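Local coordinates for protein coronin (Toxoplasma gondii, PDB 4OZU) that probably binds actin filaments and, represented here by its WD40 domain, contributes to invasion and egress of the parasite, at residues I123-T127 against W158-N163; N139-I145 against S373-W379; I320-A324 against A367-E371. All blocks are in the same frame, centred on the assembly; numbering follows the deposited sequence. Where two conformers were deposited one is given.

The WD40 domain of coronin is a beta-propeller. Contact 1 joins two neighbouring blades: strand 124-126 ends one sheet, and strand 154-159 belongs to the next. Contact 2 lays the segment around helix 376-380 on the 139-145 loop of that second sheet. Contact 3 sets the preceding segment, from strand 367-368 on, against the 320-324 turn. Along the chain, the segments of contacts 1 and 2 alternate, contact 1 closes before contact 3 opens, and contact 3 falls between the two segments of contact 2. Centres lie about 14 Å apart for contacts 1 and 2, where Val160 N probably bonds to Gly144 O, and about 16 Å for contacts 2 and 3. One C-terminal run thus touches two separate blades.

Contact 1: residues I123-T127 against W158-N163; sequences IATLT and WNVEKN
Leu126 and Trp158 meet because both side chains leave with CG anti to the carbonyl carbon, chi1 -46° for Leu126 and -75° for Trp158. The two side chains run antiparallel, each passing alongside the other. Leu126 CB sits over the indole face, 3.6 Å from the centroid of the Trp158 six-membered ring and almost on its normal, a CH-pi contact. Leu126 CD1 reaches further along the same face, 3.7 Å from Trp158 CG. It also touches Val160 CG1. The other branch, CD2, turns to Asn163 and lies 3.4 Å from its OD1. Leu126 therefore fills the angle between the indole and the Asn163 amide.

At the ring edge, close to its plane, Thr127 O comes within 3.2 Å of Trp158 CH2. The indole is thus met on a face by Leu126 and on its rim by the next residue's carbonyl.

The polar link lies beside this packing. Asn163 ND2 gives a weak hydrogen bond of 3.4 Å to Thr125 O. A water strengthens the link: it donates to Asn163 OD1 at 2.7 Å and to Thr125 O, and accepts from Thr127 N at 3.0 Å. Both ends of the Asn163 amide are therefore tied to the facing backbone, which should restrain its rotation. Asn163 has a left-handed backbone conformation, in the tight turn that leads out of strand 154-159.

Strand 124-126 is the outermost strand of its sheet and pairs with strand 104-108. There Ile123 and Ala124 both face Ile106, a classic beta bulge. Leu126 pairs with Val104 in this sheet, and Trp158 with Leu146 in the next. The contact therefore joins two neighbouring propeller blades, with strand 164-170 following the turn.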
ATOM      1  N   ILE A 123      -3.176 -21.533   1.443  1.00 29.33           N
ATOM      2  CA  ILE A 123      -4.157 -21.993   2.424  1.00 30.92           C
ATOM      3  C   ILE A 123      -5.575 -21.680   1.945  1.00 29.46           C
ATOM      4  O   ILE A 123      -6.548 -22.272   2.413  1.00 32.46           O
ATOM      5  CB  ILE A 123      -3.925 -21.361   3.815  1.00 33.14           C
ATOM      6  CG1 ILE A 123      -4.016 -19.832   3.749  1.00 31.10           C
ATOM      7  CG2 ILE A 123      -2.579 -21.805   4.372  1.00 50.42           C
ATOM      8  CD1 ILE A 123      -4.066 -19.176   5.108  1.00 41.97           C
ATOM      9  N   ALA A 124      -5.681 -20.744   1.010  1.00 28.30           N
ATOM     10  CA  ALA A 124      -6.952 -20.432   0.366  1.00 29.11           C
ATOM     11  C   ALA A 124      -6.693 -19.992  -1.071  1.00 29.61           C
ATOM     12  O   ALA A 124      -5.784 -19.199  -1.336  1.00 29.66           O
ATOM     13  CB  ALA A 124      -7.711 -19.346   1.139  1.00 33.25           C
ATOM     14  N   THR A 125      -7.486 -20.542  -1.987  1.00 30.71           N
ATOM     15  CA  THR A 125      -7.397 -20.227  -3.405  1.00 27.92           C
ATOM     16  C   THR A 125      -8.725 -19.599  -3.828  1.00 33.77           C
ATOM     17  O   THR A 125      -9.750 -20.276  -3.862  1.00 32.45           O
ATOM     18  CB  THR A 125      -7.089 -21.482  -4.246  1.00 34.20           C
ATOM     19  OG1 THR A 125      -5.832 -22.032  -3.832  1.00 36.74           O
ATOM     20  CG2 THR A 125      -7.021 -21.147  -5.725  1.00 45.95           C
ATOM     21  N   LEU A 126      -8.694 -18.304  -4.129  1.00 28.82           N
ATOM     22  CA  LEU A 126      -9.906 -17.527  -4.392  1.00 24.96           C
ATOM     23  C   LEU A 126     -10.110 -17.346  -5.889  1.00 28.89           C
ATOM     24  O   LEU A 126      -9.413 -16.559  -6.530  1.00 29.46           O
ATOM     25  CB  LEU A 126      -9.829 -16.167  -3.694  1.00 22.77           C
ATOM     26  CG  LEU A 126      -9.369 -16.188  -2.237  1.00 22.79           C
ATOM     27  CD1 LEU A 126      -9.473 -14.796  -1.652  1.00 24.74           C
ATOM     28  CD2 LEU A 126     -10.173 -17.184  -1.413  1.00 27.85           C
ATOM     29  N   THR A 127     -11.074 -18.087  -6.434  1.00 37.79           N
ATOM     30  CA  THR A 127     -11.279 -18.182  -7.878  1.00 29.40           C
ATOM     31  C   THR A 127     -12.546 -17.452  -8.306  1.00 28.11           C
ATOM     32  O   THR A 127     -13.430 -17.199  -7.483  1.00 31.65           O
ATOM     33  CB  THR A 127     -11.376 -19.647  -8.326  1.00 32.24           C
ATOM     34  OG1 THR A 127     -12.496 -20.273  -7.685  1.00 40.19           O
ATOM     35  CG2 THR A 127     -10.106 -20.413  -7.977  1.00 29.35           C
ATOM     36  N   TRP A 158     -14.017 -10.542  -0.650  1.00 21.99           N
ATOM     37  CA  TRP A 158     -13.840 -11.918  -0.215  1.00 20.78           C
ATOM     38  C   TRP A 158     -13.811 -12.045   1.296  1.00 26.83           C
ATOM     39  O   TRP A 158     -13.135 -11.272   1.966  1.00 21.25           O
ATOM     40  CB  TRP A 158     -12.531 -12.480  -0.768  1.00 23.49           C
ATOM     41  CG  TRP A 158     -12.552 -12.815  -2.216  1.00 25.68           C
ATOM     42  CD1 TRP A 158     -12.156 -12.019  -3.255  1.00 24.72           C
ATOM     43  CD2 TRP A 158     -12.982 -14.049  -2.796  1.00 22.48           C
ATOM     44  NE1 TRP A 158     -12.312 -12.687  -4.446  1.00 24.42           N
ATOM     45  CE2 TRP A 158     -12.821 -13.933  -4.191  1.00 23.29           C
ATOM     46  CE3 TRP A 158     -13.492 -15.241  -2.272  1.00 26.66           C
ATOM     47  CZ2 TRP A 158     -13.150 -14.966  -5.064  1.00 23.98           C
ATOM     48  CZ3 TRP A 158     -13.813 -16.260  -3.139  1.00 27.42           C
ATOM     49  CH2 TRP A 158     -13.644 -16.116  -4.517  1.00 30.08           C
ATOM     50  N   ASN A 159     -14.533 -13.030   1.817  1.00 22.18           N
ATOM     51  CA  ASN A 159     -14.316 -13.529   3.171  1.00 24.48           C
ATOM     52  C   ASN A 159     -13.388 -14.735   3.063  1.00 24.40           C
ATOM     53  O   ASN A 159     -13.830 -15.836   2.738  1.00 27.32           O
ATOM     54  CB  ASN A 159     -15.646 -13.906   3.834  1.00 30.00           C
ATOM     55  CG  ASN A 159     -15.484 -14.401   5.265  1.00 45.84           C
ATOM     56  OD1 ASN A 159     -14.375 -14.673   5.733  1.00 45.26           O
ATOM     57  ND2 ASN A 159     -16.604 -14.524   5.967  1.00 51.50           N
ATOM     58  N   VAL A 160     -12.101 -14.535   3.310  1.00 24.74           N
ATOM     59  CA  VAL A 160     -11.126 -15.587   3.031  1.00 25.96           C
ATOM     60  C   VAL A 160     -11.349 -16.805   3.921  1.00 43.37           C
ATOM     61  O   VAL A 160     -11.067 -17.927   3.511  1.00 36.93           O
ATOM     62  CB  VAL A 160      -9.663 -15.092   3.207  1.00 28.86           C
ATOM     63  CG1 VAL A 160      -9.397 -13.895   2.306  1.00 28.94           C
ATOM     64  CG2 VAL A 160      -9.376 -14.738   4.648  1.00 60.68           C
ATOM     65  N   GLU A 161     -11.865 -16.581   5.127  1.00 28.22           N
ATOM     66  CA  GLU A 161     -12.135 -17.669   6.067  1.00 32.54           C
ATOM     67  C   GLU A 161     -13.114 -18.677   5.476  1.00 33.05           C
ATOM     68  O   GLU A 161     -12.938 -19.886   5.616  1.00 36.56           O
ATOM     69  CB  GLU A 161     -12.703 -17.125   7.379  1.00 42.18           C
ATOM     70  CG  GLU A 161     -11.815 -16.121   8.085  1.00 84.27           C
ATOM     71  CD  GLU A 161     -12.477 -15.542   9.318  1.00 90.96           C
ATOM     72  OE1 GLU A 161     -12.654 -14.308   9.370  1.00 44.20           O
ATOM     73  OE2 GLU A 161     -12.824 -16.319  10.233  1.00122.82           O
ATOM     74  N   LYS A 162     -14.143 -18.162   4.813  1.00 29.94           N
ATOM     75  CA  LYS A 162     -15.202 -18.993   4.254  1.00 30.85           C
ATOM     76  C   LYS A 162     -15.002 -19.262   2.764  1.00 37.94           C
ATOM     77  O   LYS A 162     -15.791 -19.973   2.150  1.00 31.96           O
ATOM     78  CB  LYS A 162     -16.562 -18.327   4.477  1.00 34.28           C
ATOM     79  CG  LYS A 162     -16.955 -18.190   5.944  1.00 47.31           C
ATOM     80  CD  LYS A 162     -18.255 -17.413   6.109  1.00 70.01           C
ATOM     81  CE  LYS A 162     -19.450 -18.172   5.549  1.00 86.19           C
ATOM     82  NZ  LYS A 162     -20.718 -17.403   5.687  1.00 96.77           N
ATOM     83  N   ASN A 163     -13.938 -18.704   2.195  1.00 32.52           N
ATOM     84  CA  ASN A 163     -13.716 -18.752   0.755  1.00 34.48           C
ATOM     85  C   ASN A 163     -14.981 -18.300   0.037  1.00 32.89           C
ATOM     86  O   ASN A 163     -15.498 -18.989  -0.853  1.00 34.50           O
ATOM     87  CB  ASN A 163     -13.299 -20.156   0.311  1.00 45.21           C
ATOM     88  CG  ASN A 163     -12.438 -20.136  -0.937  1.00 48.20           C
ATOM     89  OD1 ASN A 163     -12.706 -19.391  -1.880  1.00 39.12           O
ATOM     90  ND2 ASN A 163     -11.383 -20.941  -0.940  1.00 75.62           N
TER
HETATM   91  O   HOH W   1     -12.793 -19.743  -4.566  1.00 31.97           O

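Contact 2: residues N139-I145 against S373-W379; sequences NPAVSGI and SMTAEEW
Ala141 O and Met374 N form the main bond across the contact, 3.2 Å long with an N-H...O angle of 157°. Ser373 N adds a weak bond to the same oxygen. On the other side of Val142, Ser143 N reaches Met374 O weakly, and Val142 CA makes a CA-H...O contact with it. Val142 and Met374 thus form a single beta bridge. A water accepts from Ala376 N.

The loop is braced from within. Asn139 OD1 accepts from Ala141 N at 2.8 Å, in the carbonyl plane, and from Val142 N, which lies above that plane. Outside the loop, Gly184 O accepts from Asn139 ND2 and, weakly, from Trp379 NE1.

Val142 leads the packing. Its CG2 stands over a face of Trp379, 3.6 Å from the centroid of the five-membered ring, a CH-pi contact. With CG1 anti to the backbone N (chi1 -172°), that branch rests on Ala376 CA at 3.6 Å. Met374 bends at chi3 and brings CE to Val142 CG2 and Ala141 CB. Ile145 CG2 approaches the indole obliquely, 4.0 Å from Trp379 CZ3. Arg202 adds a cation-pi contact to Trp379.

Thr375 and Glu378 form a capping box at the helix start. The 139-145 segment, with its Asx turn and type II turn Val142-Ile145, is a loop between adjacent antiparallel strands of a WD40 propeller blade.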
ATOM      1  N   ASN A 139      -8.645  -5.573   4.373  1.00 18.34           N
ATOM      2  CA  ASN A 139      -9.337  -4.634   5.234  1.00 17.49           C
ATOM      3  C   ASN A 139      -8.468  -4.327   6.454  1.00 22.16           C
ATOM      4  O   ASN A 139      -7.972  -5.246   7.099  1.00 19.36           O
ATOM      5  CB  ASN A 139     -10.685  -5.210   5.658  1.00 16.91           C
ATOM      6  CG  ASN A 139     -11.561  -4.187   6.341  1.00 19.87           C
ATOM      7  OD1 ASN A 139     -11.211  -3.655   7.400  1.00 19.88           O
ATOM      8  ND2 ASN A 139     -12.706  -3.900   5.737  1.00 20.87           N
ATOM      9  N   PRO A 140      -8.274  -3.038   6.768  1.00 20.33           N
ATOM     10  CA  PRO A 140      -7.374  -2.672   7.872  1.00 16.37           C
ATOM     11  C   PRO A 140      -7.983  -2.855   9.256  1.00 17.41           C
ATOM     12  O   PRO A 140      -7.254  -2.738  10.234  1.00 19.18           O
ATOM     13  CB  PRO A 140      -7.093  -1.190   7.608  1.00 21.56           C
ATOM     14  CG  PRO A 140      -8.321  -0.704   6.929  1.00 22.21           C
ATOM     15  CD  PRO A 140      -8.782  -1.845   6.062  1.00 20.00           C
ATOM     16  N   ALA A 141      -9.281  -3.140   9.340  1.00 17.18           N
ATOM     17  CA  ALA A 141      -9.949  -3.262  10.635  1.00 18.74           C
ATOM     18  C   ALA A 141     -10.530  -4.647  10.880  1.00 21.67           C
ATOM     19  O   ALA A 141     -10.742  -5.035  12.029  1.00 22.17           O
ATOM     20  CB  ALA A 141     -11.039  -2.225  10.752  1.00 24.74           C
ATOM     21  N   VAL A 142     -10.788  -5.382   9.806  1.00 20.51           N
ATOM     22  CA  VAL A 142     -11.535  -6.628   9.895  1.00 23.11           C
ATOM     23  C   VAL A 142     -10.714  -7.796   9.409  1.00 23.18           C
ATOM     24  O   VAL A 142     -10.212  -7.802   8.288  1.00 21.48           O
ATOM     25  CB  VAL A 142     -12.831  -6.567   9.069  1.00 23.10           C
ATOM     26  CG1 VAL A 142     -13.700  -7.810   9.322  1.00 21.57           C
ATOM     27  CG2 VAL A 142     -13.596  -5.298   9.382  1.00 24.44           C
ATOM     28  N   SER A 143     -10.583  -8.791  10.273  0.69 24.51           N
ATOM     29  CA  SER A 143      -9.930 -10.036   9.929  0.69 26.71           C
ATOM     30  C   SER A 143     -10.668 -10.734   8.793  0.69 22.18           C
ATOM     31  O   SER A 143     -11.900 -10.757   8.766  0.69 25.36           O
ATOM     32  CB  SER A 143      -9.863 -10.949  11.156  0.69 32.17           C
ATOM     33  OG  SER A 143     -11.012 -10.779  11.981  0.69 27.43           O
ATOM     34  N   GLY A 144      -9.910 -11.282   7.852  1.00 23.95           N
ATOM     35  CA  GLY A 144     -10.470 -12.175   6.860  1.00 23.95           C
ATOM     36  C   GLY A 144     -11.149 -11.523   5.679  1.00 22.08           C
ATOM     37  O   GLY A 144     -11.637 -12.229   4.799  1.00 23.85           O
ATOM     38  N   ILE A 145     -11.200 -10.194   5.654  1.00 21.54           N
ATOM     39  CA  ILE A 145     -11.864  -9.481   4.563  1.00 20.06           C
ATOM     40  C   ILE A 145     -10.833  -8.893   3.601  1.00 23.22           C
ATOM     41  O   ILE A 145      -9.924  -8.178   4.008  1.00 20.48           O
ATOM     42  CB  ILE A 145     -12.781  -8.351   5.091  1.00 19.41           C
ATOM     43  CG1 ILE A 145     -13.849  -8.918   6.033  1.00 21.73           C
ATOM     44  CG2 ILE A 145     -13.425  -7.589   3.939  1.00 18.60           C
ATOM     45  CD1 ILE A 145     -14.748  -9.982   5.413  1.00 20.97           C
ATOM     46  N   SER A 373      -9.956  -4.845  14.876  1.00 18.55           N
ATOM     47  CA  SER A 373     -10.919  -4.244  15.798  1.00 18.81           C
ATOM     48  C   SER A 373     -12.253  -4.980  15.743  1.00 18.68           C
ATOM     49  O   SER A 373     -13.026  -4.948  16.702  1.00 21.60           O
ATOM     50  CB  SER A 373     -11.136  -2.759  15.493  1.00 22.16           C
ATOM     51  OG  SER A 373     -11.862  -2.577  14.294  1.00 24.34           O
ATOM     52  N   MET A 374     -12.500  -5.660  14.625  1.00 20.60           N
ATOM     53  CA  MET A 374     -13.746  -6.385  14.405  1.00 20.28           C
ATOM     54  C   MET A 374     -13.498  -7.762  13.797  1.00 19.56           C
ATOM     55  O   MET A 374     -12.603  -7.930  12.969  1.00 22.59           O
ATOM     56  CB  MET A 374     -14.668  -5.600  13.473  1.00 21.65           C
ATOM     57  CG  MET A 374     -15.147  -4.289  14.026  1.00 20.36           C
ATOM     58  SD  MET A 374     -16.106  -3.385  12.799  1.00 23.55           S
ATOM     59  CE  MET A 374     -14.802  -2.683  11.805  1.00 22.35           C
ATOM     60  N   THR A 375     -14.282  -8.741  14.227  1.00 23.39           N
ATOM     61  CA  THR A 375     -14.398  -9.996  13.497  1.00 26.52           C
ATOM     62  C   THR A 375     -15.252  -9.761  12.253  1.00 25.71           C
ATOM     63  O   THR A 375     -15.995  -8.780  12.184  1.00 23.15           O
ATOM     64  CB  THR A 375     -15.043 -11.093  14.345  1.00 30.38           C
ATOM     65  OG1 THR A 375     -16.406 -10.738  14.615  1.00 29.14           O
ATOM     66  CG2 THR A 375     -14.285 -11.277  15.658  1.00 29.81           C
ATOM     67  N   ALA A 376     -15.155 -10.656  11.276  1.00 25.40           N
ATOM     68  CA  ALA A 376     -15.973 -10.532  10.074  1.00 30.19           C
ATOM     69  C   ALA A 376     -17.451 -10.514  10.453  1.00 23.15           C
ATOM     70  O   ALA A 376     -18.238  -9.745   9.902  1.00 22.89           O
ATOM     71  CB  ALA A 376     -15.684 -11.666   9.111  1.00 26.51           C
ATOM     72  N   GLU A 377     -17.819 -11.363  11.405  1.00 24.70           N
ATOM     73  CA  GLU A 377     -19.210 -11.492  11.814  1.00 24.27           C
ATOM     74  C   GLU A 377     -19.715 -10.180  12.414  1.00 28.29           C
ATOM     75  O   GLU A 377     -20.836  -9.762  12.135  1.00 23.08           O
ATOM     76  CB  GLU A 377     -19.370 -12.644  12.812  1.00 33.80           C
ATOM     77  CG  GLU A 377     -19.166 -14.040  12.213  1.00 86.95           C
ATOM     78  CD  GLU A 377     -17.771 -14.256  11.633  1.00111.44           C
ATOM     79  OE1 GLU A 377     -16.777 -13.835  12.273  1.00 62.42           O
ATOM     80  OE2 GLU A 377     -17.672 -14.839  10.530  1.00 86.67           O
ATOM     81  N   GLU A 378     -18.882  -9.528  13.225  1.00 26.15           N
ATOM     82  CA  GLU A 378     -19.241  -8.237  13.815  1.00 26.32           C
ATOM     83  C   GLU A 378     -19.411  -7.175  12.732  1.00 22.17           C
ATOM     84  O   GLU A 378     -20.341  -6.375  12.767  1.00 27.36           O
ATOM     85  CB  GLU A 378     -18.176  -7.785  14.823  1.00 22.31           C
ATOM     86  CG  GLU A 378     -18.210  -8.539  16.153  1.00 28.65           C
ATOM     87  CD  GLU A 378     -16.982  -8.269  17.009  1.00 46.87           C
ATOM     88  OE1 GLU A 378     -16.025  -7.670  16.492  1.00 27.33           O
ATOM     89  OE2 GLU A 378     -16.959  -8.658  18.194  1.00 34.10           O
ATOM     90  N   TRP A 379     -18.506  -7.188  11.764  1.00 20.96           N
ATOM     91  CA  TRP A 379     -18.529  -6.226  10.670  1.00 18.48           C
ATOM     92  C   TRP A 379     -19.798  -6.384   9.827  1.00 20.14           C
ATOM     93  O   TRP A 379     -20.426  -5.399   9.447  1.00 21.79           O
ATOM     94  CB  TRP A 379     -17.281  -6.410   9.819  1.00 18.88           C
ATOM     95  CG  TRP A 379     -17.033  -5.393   8.767  1.00 18.05           C
ATOM     96  CD1 TRP A 379     -16.743  -4.067   8.950  1.00 24.04           C
ATOM     97  CD2 TRP A 379     -16.979  -5.624   7.356  1.00 18.38           C
ATOM     98  NE1 TRP A 379     -16.527  -3.459   7.736  1.00 22.97           N
ATOM     99  CE2 TRP A 379     -16.666  -4.395   6.741  1.00 18.82           C
ATOM    100  CE3 TRP A 379     -17.178  -6.748   6.550  1.00 19.60           C
ATOM    101  CZ2 TRP A 379     -16.549  -4.259   5.362  1.00 20.07           C
ATOM    102  CZ3 TRP A 379     -17.063  -6.611   5.179  1.00 19.24           C
ATOM    103  CH2 TRP A 379     -16.758  -5.378   4.599  1.00 22.38           C
TER
HETATM  104  O   HOH W   2     -13.130 -12.753  11.385  0.97 34.08           O

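Contact 3: residues I320-A324 against A367-E371; sequences IPKLA and APDVE
Leu323 and Lys322 both reach the 367-371 segment with aliphatic carbons. Leu323 CD1 meets Val370 CG1 at 3.5 Å, the two side chains crossing at a slant. The same methyl lies 3.7 Å from Pro368 O. Leu323 CD2 is a looser neighbour of Ala367 CB. Lys322 CG meets the same Ala367 CB at 3.5 Å, from a direction roughly at right angles to Leu323 CD2.

No direct hydrogen bond joins the segments. A water stands in: it accepts from Leu323 N at 3.2 Å and donates to Pro368 O at 3.1 Å. That carbonyl is therefore met by both the water and the leucine.

The 320-324 segment is part of the loop between strands 317-319 and 331-339 of a propeller blade. Its residues Lys322 to Ala324 form a short 3-10 turn, with Ala324 N bonded to Pro321 O. The facing segment starts on strand 367-368, which pairs antiparallel with strand 389-390 in a small two-stranded sheet beside the blade.

Lys322 leaves with CG anti to its backbone N (chi1 178°), then bends at chi2 and chi3. Only its first carbons touch Ala367, and its NZ goes on to Ile332 O and a salt bridge with Asp276. Asp369 OD1 takes the N-H of Val370 at 2.7 Å, from above the carboxylate plane. Backbone bonds from Ala367 to Arg390 and from Asp369 to Arg388 tie the 367-371 segment to the last strand, while Val392 touches Leu323.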
ATOM      1  N   ILE A 320       7.392   0.203   4.747  1.00 22.63           N
ATOM      2  CA  ILE A 320       7.239  -0.741   5.846  1.00 22.84           C
ATOM      3  C   ILE A 320       6.143  -0.260   6.780  1.00 22.12           C
ATOM      4  O   ILE A 320       5.766   0.913   6.749  1.00 22.09           O
ATOM      5  CB  ILE A 320       8.558  -0.931   6.643  1.00 21.26           C
ATOM      6  CG1 ILE A 320       8.935   0.348   7.400  1.00 20.53           C
ATOM      7  CG2 ILE A 320       9.674  -1.379   5.707  1.00 25.76           C
ATOM      8  CD1 ILE A 320      10.174   0.193   8.292  1.00 24.34           C
ATOM      9  N   PRO A 321       5.625  -1.161   7.622  1.00 21.82           N
ATOM     10  CA  PRO A 321       4.595  -0.717   8.564  1.00 18.07           C
ATOM     11  C   PRO A 321       5.171   0.182   9.644  1.00 24.15           C
ATOM     12  O   PRO A 321       6.362   0.105   9.936  1.00 22.52           O
ATOM     13  CB  PRO A 321       4.072  -2.023   9.173  1.00 23.41           C
ATOM     14  CG  PRO A 321       4.550  -3.103   8.266  1.00 30.03           C
ATOM     15  CD  PRO A 321       5.831  -2.616   7.684  1.00 23.30           C
ATOM     16  N   LYS A 322       4.322   1.007  10.239  1.00 19.56           N
ATOM     17  CA  LYS A 322       4.744   1.906  11.312  1.00 23.24           C
ATOM     18  C   LYS A 322       5.383   1.142  12.464  1.00 21.14           C
ATOM     19  O   LYS A 322       6.354   1.602  13.047  1.00 23.50           O
ATOM     20  CB  LYS A 322       3.552   2.713  11.826  1.00 18.91           C
ATOM     21  CG  LYS A 322       3.870   3.652  12.975  1.00 18.27           C
ATOM     22  CD  LYS A 322       4.839   4.761  12.578  1.00 18.45           C
ATOM     23  CE  LYS A 322       4.220   5.692  11.554  1.00 18.55           C
ATOM     24  NZ  LYS A 322       4.980   6.959  11.403  1.00 21.14           N
ATOM     25  N   LEU A 323       4.842  -0.026  12.792  1.00 17.63           N
ATOM     26  CA  LEU A 323       5.347  -0.800  13.926  1.00 18.71           C
ATOM     27  C   LEU A 323       6.798  -1.212  13.745  1.00 22.12           C
ATOM     28  O   LEU A 323       7.474  -1.548  14.718  1.00 25.53           O
ATOM     29  CB  LEU A 323       4.499  -2.049  14.151  1.00 23.86           C
ATOM     30  CG  LEU A 323       3.115  -1.844  14.768  1.00 35.50           C
ATOM     31  CD1 LEU A 323       2.355  -3.157  14.760  1.00 34.59           C
ATOM     32  CD2 LEU A 323       3.206  -1.289  16.176  1.00 59.62           C
ATOM     33  N   ALA A 324       7.276  -1.182  12.505  1.00 21.71           N
ATOM     34  CA  ALA A 324       8.623  -1.643  12.193  1.00 22.46           C
ATOM     35  C   ALA A 324       9.687  -0.535  12.202  1.00 25.37           C
ATOM     36  O   ALA A 324      10.877  -0.832  12.109  1.00 25.09           O
ATOM     37  CB  ALA A 324       8.622  -2.335  10.837  1.00 23.99           C
ATOM     38  N   ALA A 367       0.014   3.774  17.108  1.00 23.37           N
ATOM     39  CA  ALA A 367       0.116   3.267  15.745  1.00 20.59           C
ATOM     40  C   ALA A 367      -0.882   2.142  15.522  1.00 24.00           C
ATOM     41  O   ALA A 367      -1.266   1.468  16.475  1.00 20.79           O
ATOM     42  CB  ALA A 367       1.515   2.782  15.479  1.00 19.91           C
ATOM     43  N   PRO A 368      -1.306   1.933  14.264  1.00 20.58           N
ATOM     44  CA  PRO A 368      -2.178   0.785  14.004  1.00 21.57           C
ATOM     45  C   PRO A 368      -1.567  -0.503  14.530  1.00 21.70           C
ATOM     46  O   PRO A 368      -0.415  -0.798  14.209  1.00 22.94           O
ATOM     47  CB  PRO A 368      -2.291   0.760  12.475  1.00 21.03           C
ATOM     48  CG  PRO A 368      -2.036   2.173  12.055  1.00 29.12           C
ATOM     49  CD  PRO A 368      -1.030   2.711  13.041  1.00 21.11           C
ATOM     50  N   ASP A 369      -2.323  -1.239  15.340  1.00 21.88           N
ATOM     51  CA  ASP A 369      -1.839  -2.484  15.920  1.00 18.98           C
ATOM     52  C   ASP A 369      -2.122  -3.683  15.028  1.00 23.30           C
ATOM     53  O   ASP A 369      -2.893  -3.596  14.078  1.00 23.49           O
ATOM     54  CB  ASP A 369      -2.476  -2.713  17.286  1.00 24.23           C
ATOM     55  CG  ASP A 369      -1.613  -3.575  18.206  1.00 29.98           C
ATOM     56  OD1 ASP A 369      -0.530  -4.044  17.777  1.00 33.72           O
ATOM     57  OD2 ASP A 369      -2.027  -3.786  19.364  1.00 33.96           O
ATOM     58  N   VAL A 370      -1.498  -4.807  15.358  1.00 23.76           N
ATOM     59  CA  VAL A 370      -1.678  -6.036  14.594  1.00 22.35           C
ATOM     60  C   VAL A 370      -2.821  -6.868  15.182  1.00 26.44           C
ATOM     61  O   VAL A 370      -2.755  -8.097  15.216  1.00 32.70           O
ATOM     62  CB  VAL A 370      -0.372  -6.862  14.558  1.00 29.04           C
ATOM     63  CG1 VAL A 370       0.698  -6.106  13.775  1.00 25.62           C
ATOM     64  CG2 VAL A 370       0.125  -7.188  15.969  1.00 29.24           C
ATOM     65  N   GLU A 371      -3.863  -6.175  15.640  1.00 28.31           N
ATOM     66  CA  GLU A 371      -5.082  -6.804  16.152  1.00 27.24           C
ATOM     67  C   GLU A 371      -6.283  -6.249  15.408  1.00 22.26           C
ATOM     68  O   GLU A 371      -6.461  -5.033  15.360  1.00 23.59           O
ATOM     69  CB  GLU A 371      -5.274  -6.536  17.646  1.00 27.41           C
ATOM     70  CG  GLU A 371      -4.295  -7.177  18.576  1.00 44.89           C
ATOM     71  CD  GLU A 371      -4.571  -6.786  20.012  1.00 50.77           C
ATOM     72  OE1 GLU A 371      -5.724  -6.408  20.317  1.00 26.69           O
ATOM     73  OE2 GLU A 371      -3.639  -6.838  20.832  1.00 39.99           O
TER
HETATM   74  O   HOH W   3       1.822  -0.617  12.029  0.99 23.37           O